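Local coordinates for sensor protein (Bacillus halodurans, PDB 3O5Y) that probably acts as a two-component sensor histidine kinase, phosphorylating histidine with ATP, and is represented here by its GAF domain, at residues Y62-D67 with R108-S113. Numbering follows the deposited sequence.
With ACT (acetate ion), chain C.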
loop_
_atom_site.group_PDB
_atom_site.type_symbol
_atom_site.label_atom_id
_atom_site.label_comp_id
_atom_site.label_asym_id
_atom_site.label_seq_id
_atom_site.Cartn_x
_atom_site.Cartn_y
_atom_site.Cartn_z
ATOM N N TYR A 62 2.255 -5.508 -6.159
ATOM C CA TYR A 62 1.568 -4.222 -6.247
ATOM C C TYR A 62 0.901 -4.004 -7.628
ATOM O O TYR A 62 -0.258 -3.590 -7.698
ATOM C CB TYR A 62 2.505 -3.056 -5.895
ATOM C CG TYR A 62 3.094 -3.063 -4.480
ATOM C CD1 TYR A 62 4.115 -2.171 -4.129
ATOM C CD2 TYR A 62 2.654 -3.963 -3.514
ATOM C CE1 TYR A 62 4.653 -2.158 -2.850
ATOM C CE2 TYR A 62 3.189 -3.963 -2.228
ATOM C CZ TYR A 62 4.177 -3.048 -1.894
ATOM O OH TYR A 62 4.715 -3.045 -0.624
ATOM N N TRP A 63 1.616 -4.297 -8.715
ATOM C CA TRP A 63 1.021 -4.186 -10.052
ATOM C C TRP A 63 -0.086 -5.199 -10.275
ATOM O O TRP A 63 -1.037 -4.945 -11.020
ATOM C CB TRP A 63 2.074 -4.344 -11.138
ATOM C CG TRP A 63 2.725 -3.072 -11.473
ATOM C CD1 TRP A 63 3.960 -2.676 -11.103
ATOM C CD2 TRP A 63 2.156 -1.990 -12.210
ATOM N NE1 TRP A 63 4.234 -1.423 -11.596
ATOM C CE2 TRP A 63 3.138 -0.973 -12.278
ATOM C CE3 TRP A 63 0.919 -1.787 -12.847
ATOM C CZ2 TRP A 63 2.930 0.234 -12.957
ATOM C CZ3 TRP A 63 0.706 -0.592 -13.509
ATOM C CH2 TRP A 63 1.713 0.408 -13.561
ATOM N N SER A 64 0.026 -6.346 -9.617
ATOM C CA SER A 64 -0.987 -7.368 -9.739
ATOM C C SER A 64 -2.322 -6.874 -9.161
ATOM O O SER A 64 -3.382 -7.117 -9.737
ATOM C CB SER A 64 -0.500 -8.640 -9.059
ATOM O OG SER A 64 -1.459 -9.656 -9.188
ATOM N N ALA A 65 -2.259 -6.152 -8.042
ATOM C CA ALA A 65 -3.436 -5.552 -7.429
ATOM C C ALA A 65 -4.037 -4.478 -8.332
ATOM O O ALA A 65 -5.248 -4.409 -8.498
ATOM C CB ALA A 65 -3.079 -4.961 -6.078
ATOM N N LEU A 66 -3.175 -3.652 -8.917
ATOM C CA LEU A 66 -3.602 -2.629 -9.851
ATOM C C LEU A 66 -4.215 -3.220 -11.113
ATOM O O LEU A 66 -5.248 -2.727 -11.571
ATOM C CB LEU A 66 -2.444 -1.706 -10.228
ATOM C CG LEU A 66 -2.062 -0.558 -9.309
ATOM C CD1 LEU A 66 -0.801 0.082 -9.823
ATOM C CD2 LEU A 66 -3.177 0.481 -9.210
ATOM N N ASP A 67 -3.583 -4.248 -11.686
ATOM C CA ASP A 67 -4.095 -4.852 -12.924
ATOM C C ASP A 67 -5.438 -5.541 -12.691
ATOM O O ASP A 67 -6.356 -5.397 -13.495
ATOM C CB ASP A 67 -3.090 -5.838 -13.555
ATOM C CG ASP A 67 -1.831 -5.149 -14.113
ATOM O OD1 ASP A 67 -1.890 -3.959 -14.505
ATOM O OD2 ASP A 67 -0.761 -5.819 -14.170
ATOM N N ARG A 108 -6.390 4.706 -12.336
ATOM C CA ARG A 108 -5.609 4.161 -11.237
ATOM C C ARG A 108 -4.747 5.278 -10.724
ATOM O O ARG A 108 -4.201 6.058 -11.500
ATOM C CB ARG A 108 -4.703 3.050 -11.722
ATOM C CG ARG A 108 -5.410 1.932 -12.398
ATOM C CD ARG A 108 -4.641 1.578 -13.625
ATOM N NE ARG A 108 -4.464 0.143 -13.723
ATOM C CZ ARG A 108 -3.515 -0.437 -14.446
ATOM N NH1 ARG A 108 -3.423 -1.767 -14.465
ATOM N NH2 ARG A 108 -2.654 0.316 -15.143
ATOM N N VAL A 109 -4.614 5.330 -9.409
ATOM C CA VAL A 109 -3.974 6.434 -8.725
ATOM C C VAL A 109 -2.714 5.959 -8.010
ATOM O O VAL A 109 -1.711 6.670 -7.963
ATOM C CB VAL A 109 -4.981 7.080 -7.732
ATOM C CG1 VAL A 109 -4.283 7.860 -6.630
ATOM C CG2 VAL A 109 -5.932 7.967 -8.474
ATOM N N GLY A 110 -2.755 4.755 -7.451
ATOM C CA GLY A 110 -1.606 4.273 -6.687
ATOM C C GLY A 110 -1.894 2.991 -5.956
ATOM O O GLY A 110 -2.818 2.257 -6.312
ATOM N N VAL A 111 -1.089 2.709 -4.940
ATOM C CA VAL A 111 -1.227 1.492 -4.159
ATOM C C VAL A 111 -1.015 1.818 -2.694
ATOM O O VAL A 111 -0.159 2.649 -2.352
ATOM C CB VAL A 111 -0.240 0.382 -4.641
ATOM C CG1 VAL A 111 -0.138 -0.784 -3.633
ATOM C CG2 VAL A 111 -0.663 -0.146 -6.000
ATOM N N LEU A 112 -1.829 1.199 -1.833
ATOM C CA LEU A 112 -1.589 1.222 -0.386
ATOM C C LEU A 112 -1.165 -0.170 0.080
ATOM O O LEU A 112 -1.854 -1.164 -0.182
ATOM C CB LEU A 112 -2.828 1.690 0.370
ATOM C CG LEU A 112 -2.663 1.978 1.864
ATOM C CD1 LEU A 112 -1.862 3.256 2.042
ATOM C CD2 LEU A 112 -4.003 2.153 2.529
ATOM N N SER A 113 -0.041 -0.233 0.776
ATOM C CA SER A 113 0.539 -1.485 1.216
ATOM C C SER A 113 0.578 -1.512 2.735
ATOM O O SER A 113 1.259 -0.682 3.346
ATOM C CB SER A 113 1.965 -1.593 0.674
ATOM O OG SER A 113 2.493 -2.864 0.949
HETATM C C ACT C . 7.725 -1.170 -0.184
HETATM O O ACT C . 8.170 -2.040 -0.998
HETATM O OXT ACT C . 6.468 -1.056 -0.051
HETATM C CH3 ACT C . 8.686 -0.317 0.577
#
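Val111 fills the space between Leu66 and Tyr62, one methyl to each, where helix 61-68 lies on strand 108-116. Its CG2 meets Leu66 CG at 3.6 Å, while its other methyl, CG1, sits over one face of the Tyr62 ring, 4.0 Å from CG. Leu66 also spreads along the strand, its CD2 resting 3.4 Å from Gly110 O and close to Arg108 CB. Strand 96-103 adds Val99, which touches both Tyr62 and Val111.

Polar contacts gather at the two ends. Tyr62, with CG anti to its own carbonyl carbon (chi1 -61°), reaches along the strand so that its hydroxyl lies 2.7 Å from Ser113 OG, a close hydroxyl pair. The same OH donates to acetate OXT, also at 2.7 Å and near the ring plane; Ser27 and Arg25 bind this acetate too, which probably came from the crystallisation liquor. Replacing Tyr62 with an alanine would probably leave the acetate without one of its donors and open a gap above Val111 CG1.

At the other end Arg108, its chain bent at chi2 and chi3, curls round Leu66 to form a salt bridge, NH1 to Asp67 OD1 at 2.7 Å. Carboxylate and guanidinium are nearly coplanar (28°), yet the hydrogen bond is weak, bent to 123° at the hydrogen. Arg108 NH2 approaches the edge of the Trp63 ring, whose NE1 is held by Ile55 O.

Within the strand, Val109 and Gly110 both face Ile102 of the neighbouring strand, a classic beta bulge. The whole is a short helix packed on the central antiparallel sheet of a GAF domain, across from helix 124-142.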